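Side-chain contacts in putative glycosyl hydrolase (Bacteroides thetaiotaomicron VPI-5482, PDB 3K11), which is of unknown specific function but probably hydrolyses glycosidic substrates, with a helical fold probably of the six-hairpin kind: residues A[239-244]-A[293-298]; A[274-279]-A[333-338]; A[302-307]-A[348-353]; A[224-229]-A[284-289]. All coordinates share one frame; numbering follows the deposited sequence.

Contact 1 of 4, residues A[239-244]-A[293-298]; sequences RMFIPE and MDYFRA
Tyr295 and Ala298, one helical turn apart, both meet the ring of Phe241. Tyr295 comes first along helix 289-304. It sets out past segment 239-244 rather than at it, and its ring then comes back to make the touch. The edge bearing CD1 and CE1 lies over one face of Phe241. Tyr295 CE1 is 3.7 Å from Phe241 CD2, and Tyr295 CD1 sits 3.9 Å above the Phe241 plane, nearer the margin of the ring than its centre. The planes stand at 88° and the centroids are 5.4 Å apart, an offset edge-to-face (T-shaped) pair. At Ala298 the CB points toward the other segment. It approaches the far end of the ring obliquely, 3.7 Å from Phe241 CZ. Phe241 reaches this site with CG anti to the backbone N (chi1 -166°), which carries the ring across to helix 289-304. The contact is wholly apolar, with no hydrogen bond between the segments. With a serine in place of Phe241, the Tyr295 edge would probably lose its aromatic face and a gap would open beside Ala298.

Phe241 is the first residue to leave helical geometry after helix 222-240, and it starts the short strand 241-242. A second edge-to-face pair, with Tyr248 of strand 247-253, holds its ring from the sheet. Tyr295 also packs on Phe233, Leu234 and Ala237 of helix 222-240. The contact thus joins the edge of the three-stranded antiparallel sheet to helices 222-240 and 289-304.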
loop_
_atom_site.group_PDB
_atom_site.type_symbol
_atom_site.label_atom_id
_atom_site.label_comp_id
_atom_site.label_asym_id
_atom_site.label_seq_id
_atom_site.Cartn_x
_atom_site.Cartn_y
_atom_site.Cartn_z
ATOM N N ARG A 239 23.942 -5.433 1.862
ATOM C CA ARG A 239 23.168 -6.379 1.056
ATOM C C ARG A 239 21.673 -6.444 1.376
ATOM O O ARG A 239 20.873 -6.633 0.481
ATOM C CB ARG A 239 23.731 -7.763 1.264
ATOM C CG ARG A 239 25.168 -7.855 0.771
ATOM C CD ARG A 239 25.699 -9.151 1.169
ATOM N NE ARG A 239 26.998 -9.524 0.606
ATOM C CZ ARG A 239 28.145 -9.607 1.290
ATOM N NH1 ARG A 239 28.262 -9.184 2.552
ATOM N NH2 ARG A 239 29.206 -10.083 0.664
HETATM N N MSE A 240 21.327 -6.288 2.643
HETATM C CA MSE A 240 19.976 -6.585 3.113
HETATM C C MSE A 240 19.085 -5.352 3.298
HETATM O O MSE A 240 17.836 -5.486 3.224
HETATM C CB MSE A 240 20.082 -7.496 4.364
HETATM C CG MSE A 240 20.842 -8.813 4.078
HETATM SE SE MSE A 240 20.571 -10.024 5.482
HETATM C CE MSE A 240 18.909 -10.757 4.689
ATOM N N PHE A 241 19.680 -4.163 3.465
ATOM C CA PHE A 241 18.872 -2.920 3.657
ATOM C C PHE A 241 18.310 -2.528 2.315
ATOM O O PHE A 241 18.994 -2.699 1.314
ATOM C CB PHE A 241 19.682 -1.783 4.261
ATOM C CG PHE A 241 18.827 -0.637 4.778
ATOM C CD1 PHE A 241 17.941 -0.828 5.833
ATOM C CD2 PHE A 241 18.950 0.619 4.261
ATOM C CE1 PHE A 241 17.178 0.211 6.307
ATOM C CE2 PHE A 241 18.143 1.659 4.742
ATOM C CZ PHE A 241 17.289 1.452 5.737
ATOM N N ILE A 242 17.103 -1.963 2.309
ATOM C CA ILE A 242 16.404 -1.536 1.092
ATOM C C ILE A 242 16.153 -0.024 1.281
ATOM O O ILE A 242 15.143 0.384 1.866
ATOM C CB ILE A 242 15.066 -2.228 0.893
ATOM C CG1 ILE A 242 15.205 -3.758 0.889
ATOM C CG2 ILE A 242 14.492 -1.864 -0.505
ATOM C CD1 ILE A 242 13.941 -4.513 1.124
ATOM N N PRO A 243 17.098 0.810 0.850
ATOM C CA PRO A 243 16.983 2.261 1.099
ATOM C C PRO A 243 15.711 2.915 0.620
ATOM O O PRO A 243 15.213 3.827 1.287
ATOM C CB PRO A 243 18.218 2.857 0.391
ATOM C CG PRO A 243 19.065 1.760 0.019
ATOM C CD PRO A 243 18.381 0.464 0.218
ATOM N N GLU A 244 15.144 2.396 -0.464
ATOM C CA GLU A 244 13.897 2.937 -1.014
ATOM C C GLU A 244 12.720 2.744 -0.062
ATOM O O GLU A 244 11.757 3.494 -0.136
ATOM C CB GLU A 244 13.563 2.263 -2.360
ATOM C CG GLU A 244 14.660 2.406 -3.465
ATOM C CD GLU A 244 15.970 1.515 -3.300
ATOM O OE1 GLU A 244 16.037 0.610 -2.440
ATOM O OE2 GLU A 244 16.962 1.744 -4.056
HETATM N N MSE A 293 24.860 4.664 12.729
HETATM C CA MSE A 293 23.758 5.536 13.150
HETATM C C MSE A 293 22.846 5.938 12.005
HETATM O O MSE A 293 21.615 6.003 12.133
HETATM C CB MSE A 293 24.316 6.760 13.881
HETATM C CG MSE A 293 23.270 7.713 14.386
HETATM SE SE MSE A 293 22.046 7.010 15.732
HETATM C CE MSE A 293 23.211 7.011 17.183
ATOM N N ASP A 294 23.429 6.266 10.877
ATOM C CA ASP A 294 22.652 6.534 9.671
ATOM C C ASP A 294 21.748 5.357 9.263
ATOM O O ASP A 294 20.594 5.573 8.906
ATOM C CB ASP A 294 23.578 6.873 8.505
ATOM C CG ASP A 294 24.219 8.259 8.630
ATOM O OD1 ASP A 294 23.838 9.057 9.524
ATOM O OD2 ASP A 294 25.133 8.524 7.829
ATOM N N TYR A 295 22.276 4.138 9.299
ATOM C CA TYR A 295 21.467 2.954 9.038
ATOM C C TYR A 295 20.351 2.821 10.033
ATOM O O TYR A 295 19.199 2.533 9.664
ATOM C CB TYR A 295 22.292 1.662 9.066
ATOM C CG TYR A 295 22.829 1.264 7.722
ATOM C CD1 TYR A 295 21.979 0.935 6.689
ATOM C CD2 TYR A 295 24.212 1.174 7.502
ATOM C CE1 TYR A 295 22.457 0.565 5.458
ATOM C CE2 TYR A 295 24.689 0.760 6.261
ATOM C CZ TYR A 295 23.793 0.480 5.250
ATOM O OH TYR A 295 24.278 0.075 4.034
ATOM N N PHE A 296 20.665 3.031 11.310
ATOM C CA PHE A 296 19.630 2.962 12.373
ATOM C C PHE A 296 18.534 3.980 12.166
ATOM O O PHE A 296 17.346 3.652 12.112
ATOM C CB PHE A 296 20.252 3.246 13.736
ATOM C CG PHE A 296 19.238 3.206 14.872
ATOM C CD1 PHE A 296 18.533 2.034 15.155
ATOM C CD2 PHE A 296 18.959 4.361 15.592
ATOM C CE1 PHE A 296 17.547 2.019 16.145
ATOM C CE2 PHE A 296 17.984 4.367 16.605
ATOM C CZ PHE A 296 17.293 3.191 16.887
ATOM N N ARG A 297 18.932 5.226 11.979
ATOM C CA ARG A 297 17.951 6.262 11.734
ATOM C C ARG A 297 17.075 6.051 10.491
ATOM O O ARG A 297 15.870 6.343 10.529
ATOM C CB ARG A 297 18.627 7.615 11.727
ATOM C CG ARG A 297 19.012 8.075 13.123
ATOM C CD ARG A 297 19.679 9.399 13.041
ATOM N NE ARG A 297 19.916 9.844 14.420
ATOM C CZ ARG A 297 20.974 10.536 14.825
ATOM N NH1 ARG A 297 21.910 10.938 13.952
ATOM N NH2 ARG A 297 21.107 10.824 16.121
ATOM N N ALA A 298 17.646 5.564 9.390
ATOM C CA ALA A 298 16.883 5.279 8.184
ATOM C C ALA A 298 15.885 4.145 8.433
ATOM O O ALA A 298 14.756 4.192 7.951
ATOM C CB ALA A 298 17.796 4.917 7.005
#

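Contact 2 of 4, residues A[274-279]-A[333-338]; sequences TACELL and VYCLAH
Cys276 meets three residues of helix 326-342: Tyr334, Cys335 and His338. Its SG lies 3.9 Å from Cys335 SG, a packing distance and far too long for a disulfide. The same SG is equally near Cys335 CB. Lower on the side chain, Cys276 CB approaches His338 CD2 obliquely at 4.1 Å. It lies 4.4 Å from Tyr334 CE2, also at an oblique approach. The two helix segments run in the same general sense, with axes 10.3 Å apart at a crossing angle of 37°. Such near-parallel packing of helices that are not consecutive in the chain fits the inner layer of an alpha/alpha barrel, probably the six-hairpin fold of this family.

Around the cysteines the polar groups are fixed by a second shell. Tyr334 OH lies over the centre of the His338 ring, 3.2 Å above its plane. The hydroxyl donates to a water, at 2.6 Å from Tyr334 OH, and that water donates to Glu277 OE1. Glu277 OE2 pairs with Lys156. With chi1 at -171° the imidazole of His338 is carried toward helix 265-281, where NE2 meets Asp280; ND1 is held by Glu409.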
loop_
_atom_site.group_PDB
_atom_site.type_symbol
_atom_site.label_atom_id
_atom_site.label_comp_id
_atom_site.label_asym_id
_atom_site.label_seq_id
_atom_site.Cartn_x
_atom_site.Cartn_y
_atom_site.Cartn_z
ATOM N N THR A 274 19.589 -5.040 16.934
ATOM C CA THR A 274 21.047 -5.133 16.742
ATOM C C THR A 274 21.704 -3.765 16.730
ATOM O O THR A 274 22.730 -3.532 17.381
ATOM C CB THR A 274 21.373 -5.827 15.412
ATOM O OG1 THR A 274 20.845 -7.150 15.466
ATOM C CG2 THR A 274 22.879 -5.929 15.197
ATOM N N ALA A 275 21.117 -2.831 15.989
ATOM C CA ALA A 275 21.633 -1.456 15.979
ATOM C C ALA A 275 21.649 -0.871 17.387
ATOM O O ALA A 275 22.618 -0.236 17.780
ATOM C CB ALA A 275 20.805 -0.609 15.025
ATOM N N CYS A 276 20.578 -1.071 18.175
ATOM C CA CYS A 276 20.565 -0.615 19.570
ATOM C C CYS A 276 21.641 -1.282 20.406
ATOM O O CYS A 276 22.331 -0.598 21.137
ATOM C CB CYS A 276 19.193 -0.871 20.219
ATOM S SG CYS A 276 17.850 0.142 19.534
ATOM N N GLU A 277 21.793 -2.605 20.302
ATOM C CA GLU A 277 22.816 -3.287 21.073
ATOM C C GLU A 277 24.232 -2.815 20.741
ATOM O O GLU A 277 25.094 -2.672 21.631
ATOM C CB GLU A 277 22.709 -4.777 20.863
ATOM C CG GLU A 277 21.441 -5.432 21.447
ATOM C CD GLU A 277 21.483 -5.591 22.932
ATOM O OE1 GLU A 277 21.054 -4.661 23.628
ATOM O OE2 GLU A 277 21.845 -6.691 23.398
ATOM N N LEU A 278 24.485 -2.593 19.456
ATOM C CA LEU A 278 25.785 -2.115 18.973
ATOM C C LEU A 278 26.031 -0.674 19.366
ATOM O O LEU A 278 27.096 -0.339 19.869
ATOM C CB LEU A 278 25.876 -2.304 17.452
ATOM C CG LEU A 278 27.168 -1.902 16.756
ATOM C CD1 LEU A 278 28.351 -2.574 17.407
ATOM C CD2 LEU A 278 27.097 -2.204 15.233
ATOM N N LEU A 279 25.028 0.179 19.175
ATOM C CA LEU A 279 25.157 1.570 19.580
ATOM C C LEU A 279 25.270 1.782 21.117
ATOM O O LEU A 279 25.829 2.794 21.596
ATOM C CB LEU A 279 24.064 2.418 18.925
ATOM C CG LEU A 279 24.176 2.623 17.433
ATOM C CD1 LEU A 279 22.869 3.130 16.920
ATOM C CD2 LEU A 279 25.357 3.544 17.037
ATOM N N VAL A 333 8.793 -1.243 19.926
ATOM C CA VAL A 333 8.526 -0.360 21.097
ATOM C C VAL A 333 9.802 -0.214 21.944
ATOM O O VAL A 333 10.144 0.890 22.359
ATOM C CB VAL A 333 7.348 -0.888 21.955
ATOM C CG1 VAL A 333 7.211 -0.131 23.302
ATOM C CG2 VAL A 333 6.008 -0.786 21.140
ATOM N N TYR A 334 10.466 -1.324 22.232
ATOM C CA TYR A 334 11.708 -1.256 22.988
ATOM C C TYR A 334 12.694 -0.355 22.254
ATOM O O TYR A 334 13.320 0.513 22.859
ATOM C CB TYR A 334 12.380 -2.618 23.226
ATOM C CG TYR A 334 13.822 -2.400 23.648
ATOM C CD1 TYR A 334 14.131 -1.968 24.935
ATOM C CD2 TYR A 334 14.877 -2.549 22.749
ATOM C CE1 TYR A 334 15.437 -1.712 25.292
ATOM C CE2 TYR A 334 16.207 -2.258 23.109
ATOM C CZ TYR A 334 16.463 -1.853 24.388
ATOM O OH TYR A 334 17.751 -1.591 24.797
ATOM N N CYS A 335 12.914 -0.634 20.975
ATOM C CA CYS A 335 13.935 0.111 20.262
ATOM C C CYS A 335 13.664 1.602 20.245
ATOM O O CYS A 335 14.576 2.399 20.348
ATOM C CB CYS A 335 14.050 -0.361 18.838
ATOM S SG CYS A 335 14.744 -2.058 18.780
ATOM N N LEU A 336 12.407 1.960 20.037
ATOM C CA LEU A 336 12.034 3.365 19.938
ATOM C C LEU A 336 12.172 4.064 21.273
ATOM O O LEU A 336 12.777 5.153 21.350
ATOM C CB LEU A 336 10.628 3.500 19.367
ATOM C CG LEU A 336 10.406 3.097 17.920
ATOM C CD1 LEU A 336 8.874 3.039 17.620
ATOM C CD2 LEU A 336 11.218 3.994 16.887
ATOM N N ALA A 337 11.675 3.446 22.348
ATOM C CA ALA A 337 11.802 4.052 23.690
ATOM C C ALA A 337 13.278 4.199 24.049
ATOM O O ALA A 337 13.694 5.228 24.609
ATOM C CB ALA A 337 11.072 3.200 24.716
ATOM N N HIS A 338 14.070 3.167 23.745
ATOM C CA HIS A 338 15.506 3.182 24.061
ATOM C C HIS A 338 16.234 4.328 23.333
ATOM O O HIS A 338 17.019 5.068 23.932
ATOM C CB HIS A 338 16.135 1.861 23.665
ATOM C CG HIS A 338 17.538 1.696 24.142
ATOM N ND1 HIS A 338 17.845 1.658 25.486
ATOM C CD2 HIS A 338 18.710 1.541 23.472
ATOM C CE1 HIS A 338 19.159 1.528 25.623
ATOM N NE2 HIS A 338 19.705 1.427 24.421
HETATM O O HOH W 1 19.859 -2.131 23.359
#

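Contact 3 of 4, residues A[302-307]-A[348-353]; sequences GVTALQ and IAYGPV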
loop_
_atom_site.group_PDB
_atom_site.type_symbol
_atom_site.label_atom_id
_atom_site.label_comp_id
_atom_site.label_asym_id
_atom_site.label_seq_id
_atom_site.Cartn_x
_atom_site.Cartn_y
_atom_site.Cartn_z
ATOM N N GLY A 302 11.634 4.104 8.239
ATOM C CA GLY A 302 10.891 3.143 7.398
ATOM C C GLY A 302 9.930 2.304 8.184
ATOM O O GLY A 302 8.820 2.080 7.753
ATOM N N VAL A 303 10.360 1.823 9.339
ATOM C CA VAL A 303 9.507 1.008 10.204
ATOM C C VAL A 303 8.340 1.820 10.739
ATOM O O VAL A 303 7.177 1.389 10.659
ATOM C CB VAL A 303 10.303 0.339 11.389
ATOM C CG1 VAL A 303 9.315 -0.262 12.458
ATOM C CG2 VAL A 303 11.305 -0.743 10.832
ATOM N N THR A 304 8.615 3.005 11.289
ATOM C CA THR A 304 7.589 3.723 12.001
ATOM C C THR A 304 6.490 4.176 11.063
ATOM O O THR A 304 5.346 4.204 11.455
ATOM C CB THR A 304 8.129 4.907 12.745
ATOM O OG1 THR A 304 8.903 5.717 11.849
ATOM C CG2 THR A 304 9.023 4.470 13.922
ATOM N N ALA A 305 6.832 4.491 9.823
ATOM C CA ALA A 305 5.824 4.919 8.833
ATOM C C ALA A 305 4.778 3.843 8.599
ATOM O O ALA A 305 3.705 4.153 8.094
ATOM C CB ALA A 305 6.488 5.266 7.521
ATOM N N LEU A 306 5.115 2.579 8.879
ATOM C CA LEU A 306 4.194 1.480 8.600
ATOM C C LEU A 306 3.456 0.937 9.822
ATOM O O LEU A 306 2.790 -0.101 9.745
ATOM C CB LEU A 306 4.955 0.375 7.885
ATOM C CG LEU A 306 5.513 0.821 6.516
ATOM C CD1 LEU A 306 6.555 -0.255 6.001
ATOM C CD2 LEU A 306 4.356 1.073 5.504
ATOM N N GLN A 307 3.514 1.658 10.932
ATOM C CA GLN A 307 2.719 1.281 12.080
ATOM C C GLN A 307 1.241 1.317 11.695
ATOM O O GLN A 307 0.765 2.285 11.078
ATOM C CB GLN A 307 2.947 2.265 13.228
ATOM C CG GLN A 307 2.306 1.791 14.547
ATOM C CD GLN A 307 2.605 2.728 15.693
ATOM O OE1 GLN A 307 2.725 3.910 15.485
ATOM N NE2 GLN A 307 2.682 2.196 16.913
ATOM N N ILE A 348 9.437 14.091 20.513
ATOM C CA ILE A 348 8.140 14.601 20.076
ATOM C C ILE A 348 7.642 13.711 18.922
ATOM O O ILE A 348 6.452 13.281 18.856
ATOM C CB ILE A 348 8.216 16.081 19.613
ATOM C CG1 ILE A 348 8.456 17.028 20.799
ATOM C CG2 ILE A 348 6.917 16.458 18.905
ATOM C CD1 ILE A 348 8.856 18.487 20.424
ATOM N N ALA A 349 8.546 13.385 18.014
ATOM C CA ALA A 349 8.180 12.587 16.852
ATOM C C ALA A 349 7.856 11.131 17.161
ATOM O O ALA A 349 6.933 10.573 16.580
ATOM C CB ALA A 349 9.277 12.665 15.752
ATOM N N TYR A 350 8.625 10.512 18.058
ATOM C CA TYR A 350 8.521 9.085 18.262
ATOM C C TYR A 350 7.905 8.615 19.566
ATOM O O TYR A 350 7.535 7.466 19.674
ATOM C CB TYR A 350 9.889 8.417 18.006
ATOM C CG TYR A 350 10.320 8.589 16.566
ATOM C CD1 TYR A 350 9.590 8.020 15.526
ATOM C CD2 TYR A 350 11.431 9.383 16.233
ATOM C CE1 TYR A 350 9.963 8.203 14.226
ATOM C CE2 TYR A 350 11.797 9.589 14.883
ATOM C CZ TYR A 350 11.064 8.975 13.895
ATOM O OH TYR A 350 11.416 9.114 12.547
ATOM N N GLY A 351 7.837 9.467 20.596
ATOM C CA GLY A 351 7.255 9.036 21.847
ATOM C C GLY A 351 5.861 8.460 21.686
ATOM O O GLY A 351 5.553 7.418 22.240
ATOM N N PRO A 352 5.002 9.145 20.927
ATOM C CA PRO A 352 3.642 8.626 20.733
ATOM C C PRO A 352 3.543 7.319 19.955
ATOM O O PRO A 352 2.595 6.542 20.169
ATOM C CB PRO A 352 2.953 9.772 20.005
ATOM C CG PRO A 352 3.693 10.982 20.437
ATOM C CD PRO A 352 5.130 10.510 20.385
ATOM N N VAL A 353 4.517 7.069 19.079
ATOM C CA VAL A 353 4.639 5.806 18.360
ATOM C C VAL A 353 4.915 4.674 19.339
ATOM O O VAL A 353 4.248 3.654 19.341
ATOM C CB VAL A 353 5.742 5.871 17.302
ATOM C CG1 VAL A 353 5.849 4.519 16.537
ATOM C CG2 VAL A 353 5.446 7.023 16.296
#
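The Thr304 side chain stands roughly perpendicular to that of Tyr350. The hydroxyl of Thr304 meets the edge of the tyrosine ring near its plane, with Thr304 OG1 3.6 Å from Tyr350 CE1. Its methyl comes in obliquely beside CD1 and CE1 of Tyr350, and Thr304 CG2 also lies 4.1 Å from Val353 CG1. OG1 sits between the backbone N and the carbonyl carbon (chi1 52°), and it bonds back to Val300 O one turn earlier. Tyr350 OH is hydrogen-bonded to Asp258 of the second subunit, and Phe382 of the second subunit packs on Val353.

Gln307 and Val353 lie alongside, pointing opposite ways. The glutamine chain is extended, so the amide arrives beside the valine. Gln307 NE2 donates to Val353 O at 3.2 Å, with an N-H...O angle of 151°. The donor is tilted 22° from the carbonyl plane. Gln307 OE1 packs 3.4 Å from Val353 CG1. A second bond, to Gly311 O, grips the same NE2 and helps fix the amide's rotation.

Gln307 is the last residue of a type I turn that starts at Thr304. The contact packs the C-terminal part of helix 289-304 on helix 347-362, as in the helix-to-helix packing of what is probably an alpha/alpha barrel.

Contact 4 of 4, residues A[224-229]-A[284-289]; sequences KYLAEA and EDYPQR
Tyr286 lays its outer ring and hydroxyl against Leu226 and Ala227 of helix 222-240. Its CB points at the helix, and CG stands anti to the backbone N (chi1 -166°), which carries the ring to the helix, where it crosses Leu226 at a slant. Around CG the ring is flanked by Pro287, the next residue, with Pro287 CD 3.4 Å above one face of the Tyr286 ring, toward the CG end. Further out the ring reaches helix 222-240. Tyr286 CE1 is 3.9 Å from Leu226 CB and 4.0 Å from Leu226 CD1, so the leucine is met by both its base and one branch. Tyr286 CZ lies 4.1 Å from Leu226 CB.

The loop that carries the tyrosine links helix 265-281 to helix 289-304, and a type I turn from Tyr286 to Arg289 leads into the latter. This is a connection between successive helices of what is probably an alpha/alpha barrel, folded back onto an earlier helix.

At the tip, Tyr286 OH comes 3.4 Å from Ala227 CA and 3.7 Å from Ala227 CB. Ala227 N is also near, but the angle is too poor for a hydrogen bond, and the hydroxyl touches the helix by packing alone. Loss of the Tyr286 ring to a glycine is likely to open a gap over Leu226 and Ala227 and cost the loop its main hold on this segment. Leu226 is backed by Val281, Leu282 and Pro283, and by Ser215 of helix 202-217. Tyr286 packs on Val230 as well, one turn beyond Leu226.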
loop_
_atom_site.group_PDB
_atom_site.type_symbol
_atom_site.label_atom_id
_atom_site.label_comp_id
_atom_site.label_asym_id
_atom_site.label_seq_id
_atom_site.Cartn_x
_atom_site.Cartn_y
_atom_site.Cartn_z
ATOM N N LYS A 224 39.626 -5.206 18.457
ATOM C CA LYS A 224 39.372 -6.243 17.479
ATOM C C LYS A 224 37.864 -6.573 17.383
ATOM O O LYS A 224 37.316 -6.712 16.301
ATOM C CB LYS A 224 40.144 -7.482 17.894
ATOM C CG LYS A 224 39.896 -8.777 17.107
ATOM C CD LYS A 224 40.969 -9.809 17.534
ATOM C CE LYS A 224 40.495 -11.208 17.701
ATOM N NZ LYS A 224 41.422 -11.956 18.681
ATOM N N TYR A 225 37.213 -6.678 18.531
ATOM C CA TYR A 225 35.794 -7.038 18.546
ATOM C C TYR A 225 34.883 -5.862 18.174
ATOM O O TYR A 225 33.863 -6.046 17.517
ATOM C CB TYR A 225 35.426 -7.741 19.864
ATOM C CG TYR A 225 36.091 -9.100 20.056
ATOM C CD1 TYR A 225 36.338 -9.958 18.993
ATOM C CD2 TYR A 225 36.400 -9.560 21.313
ATOM C CE1 TYR A 225 36.947 -11.192 19.191
ATOM C CE2 TYR A 225 36.997 -10.780 21.509
ATOM C CZ TYR A 225 37.251 -11.600 20.439
ATOM O OH TYR A 225 37.847 -12.833 20.608
ATOM N N LEU A 226 35.227 -4.644 18.573
ATOM C CA LEU A 226 34.482 -3.482 18.061
ATOM C C LEU A 226 34.523 -3.443 16.544
ATOM O O LEU A 226 33.527 -3.212 15.918
ATOM C CB LEU A 226 35.041 -2.151 18.638
ATOM C CG LEU A 226 34.835 -1.808 20.120
ATOM C CD1 LEU A 226 35.649 -0.529 20.531
ATOM C CD2 LEU A 226 33.344 -1.644 20.502
ATOM N N ALA A 227 35.690 -3.673 15.957
ATOM C CA ALA A 227 35.808 -3.615 14.530
ATOM C C ALA A 227 35.040 -4.725 13.867
ATOM O O ALA A 227 34.419 -4.496 12.841
ATOM C CB ALA A 227 37.280 -3.602 14.084
ATOM N N GLU A 228 35.093 -5.941 14.423
ATOM C CA GLU A 228 34.358 -7.071 13.816
ATOM C C GLU A 228 32.865 -6.876 13.926
ATOM O O GLU A 228 32.139 -7.135 12.962
ATOM C CB GLU A 228 34.781 -8.383 14.450
ATOM C CG GLU A 228 34.152 -9.641 13.812
ATOM C CD GLU A 228 34.560 -9.856 12.364
ATOM O OE1 GLU A 228 35.542 -9.224 11.888
ATOM O OE2 GLU A 228 33.902 -10.683 11.706
ATOM N N ALA A 229 32.395 -6.374 15.065
ATOM C CA ALA A 229 30.952 -6.077 15.211
ATOM C C ALA A 229 30.452 -5.095 14.155
ATOM O O ALA A 229 29.414 -5.308 13.492
ATOM C CB ALA A 229 30.667 -5.579 16.633
ATOM N N GLU A 284 31.331 6.953 21.483
ATOM C CA GLU A 284 30.603 7.932 20.702
ATOM C C GLU A 284 31.436 8.535 19.589
ATOM O O GLU A 284 30.871 9.013 18.630
ATOM C CB GLU A 284 30.059 9.027 21.590
ATOM C CG GLU A 284 29.073 8.445 22.586
ATOM C CD GLU A 284 27.915 9.361 22.877
ATOM O OE1 GLU A 284 28.122 10.596 22.920
ATOM O OE2 GLU A 284 26.797 8.831 23.075
ATOM N N ASP A 285 32.758 8.400 19.698
ATOM C CA ASP A 285 33.679 8.860 18.657
ATOM C C ASP A 285 34.231 7.723 17.790
ATOM O O ASP A 285 35.213 7.935 17.066
ATOM C CB ASP A 285 34.789 9.688 19.282
ATOM C CG ASP A 285 35.688 8.888 20.192
ATOM O OD1 ASP A 285 35.400 7.700 20.485
ATOM O OD2 ASP A 285 36.730 9.463 20.628
ATOM N N TYR A 286 33.582 6.560 17.814
ATOM C CA TYR A 286 34.060 5.442 17.034
ATOM C C TYR A 286 33.996 5.857 15.566
ATOM O O TYR A 286 32.968 6.400 15.123
ATOM C CB TYR A 286 33.277 4.173 17.324
ATOM C CG TYR A 286 33.995 2.969 16.770
ATOM C CD1 TYR A 286 35.038 2.417 17.452
ATOM C CD2 TYR A 286 33.632 2.409 15.554
ATOM C CE1 TYR A 286 35.757 1.339 16.954
ATOM C CE2 TYR A 286 34.333 1.296 15.036
ATOM C CZ TYR A 286 35.401 0.778 15.740
ATOM O OH TYR A 286 36.158 -0.294 15.292
ATOM N N PRO A 287 35.071 5.580 14.798
ATOM C CA PRO A 287 35.094 6.162 13.445
ATOM C C PRO A 287 34.014 5.686 12.507
ATOM O O PRO A 287 33.602 6.458 11.650
ATOM C CB PRO A 287 36.514 5.817 12.935
ATOM C CG PRO A 287 37.009 4.788 13.784
ATOM C CD PRO A 287 36.337 4.889 15.109
ATOM N N GLN A 288 33.547 4.438 12.645
ATOM C CA GLN A 288 32.401 4.007 11.808
ATOM C C GLN A 288 30.997 4.221 12.448
ATOM O O GLN A 288 29.981 3.827 11.870
ATOM C CB GLN A 288 32.573 2.527 11.431
ATOM C CG GLN A 288 33.587 2.276 10.290
ATOM C CD GLN A 288 34.971 2.818 10.585
ATOM O OE1 GLN A 288 35.708 2.281 11.418
ATOM N NE2 GLN A 288 35.341 3.905 9.877
ATOM N N ARG A 289 30.925 4.829 13.627
ATOM C CA ARG A 289 29.631 5.035 14.258
ATOM C C ARG A 289 28.658 5.801 13.382
ATOM O O ARG A 289 27.481 5.478 13.370
ATOM C CB ARG A 289 29.776 5.697 15.615
ATOM C CG ARG A 289 28.438 5.841 16.423
ATOM C CD ARG A 289 28.724 6.472 17.735
ATOM N NE ARG A 289 27.586 6.573 18.645
ATOM C CZ ARG A 289 26.701 7.562 18.635
ATOM N NH1 ARG A 289 26.707 8.481 17.695
ATOM N NH2 ARG A 289 25.754 7.591 19.536
#

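How the contacts relate
From the N terminus, helix 222-240 supplies contact 4 first and then leads into contact 1. Contact 2 opens next, on helix 265-281. Contact 4 closes at 284-289 and contact 1 at 293-298, each a loop of about 50 residues. Contact 3 opens at 302-307. Contact 2 closes at 333-338, and contact 3 at 348-353. Contacts 4 and 1 cross each other, and contact 2 crosses all three others; none nests. Contact 3 stands in series with contacts 1 and 4. Phe296 packs contact 1 on contact 2, while Leu336 joins contact 2 to contact 3. Together they tie five helices, the small sheet and a connecting loop.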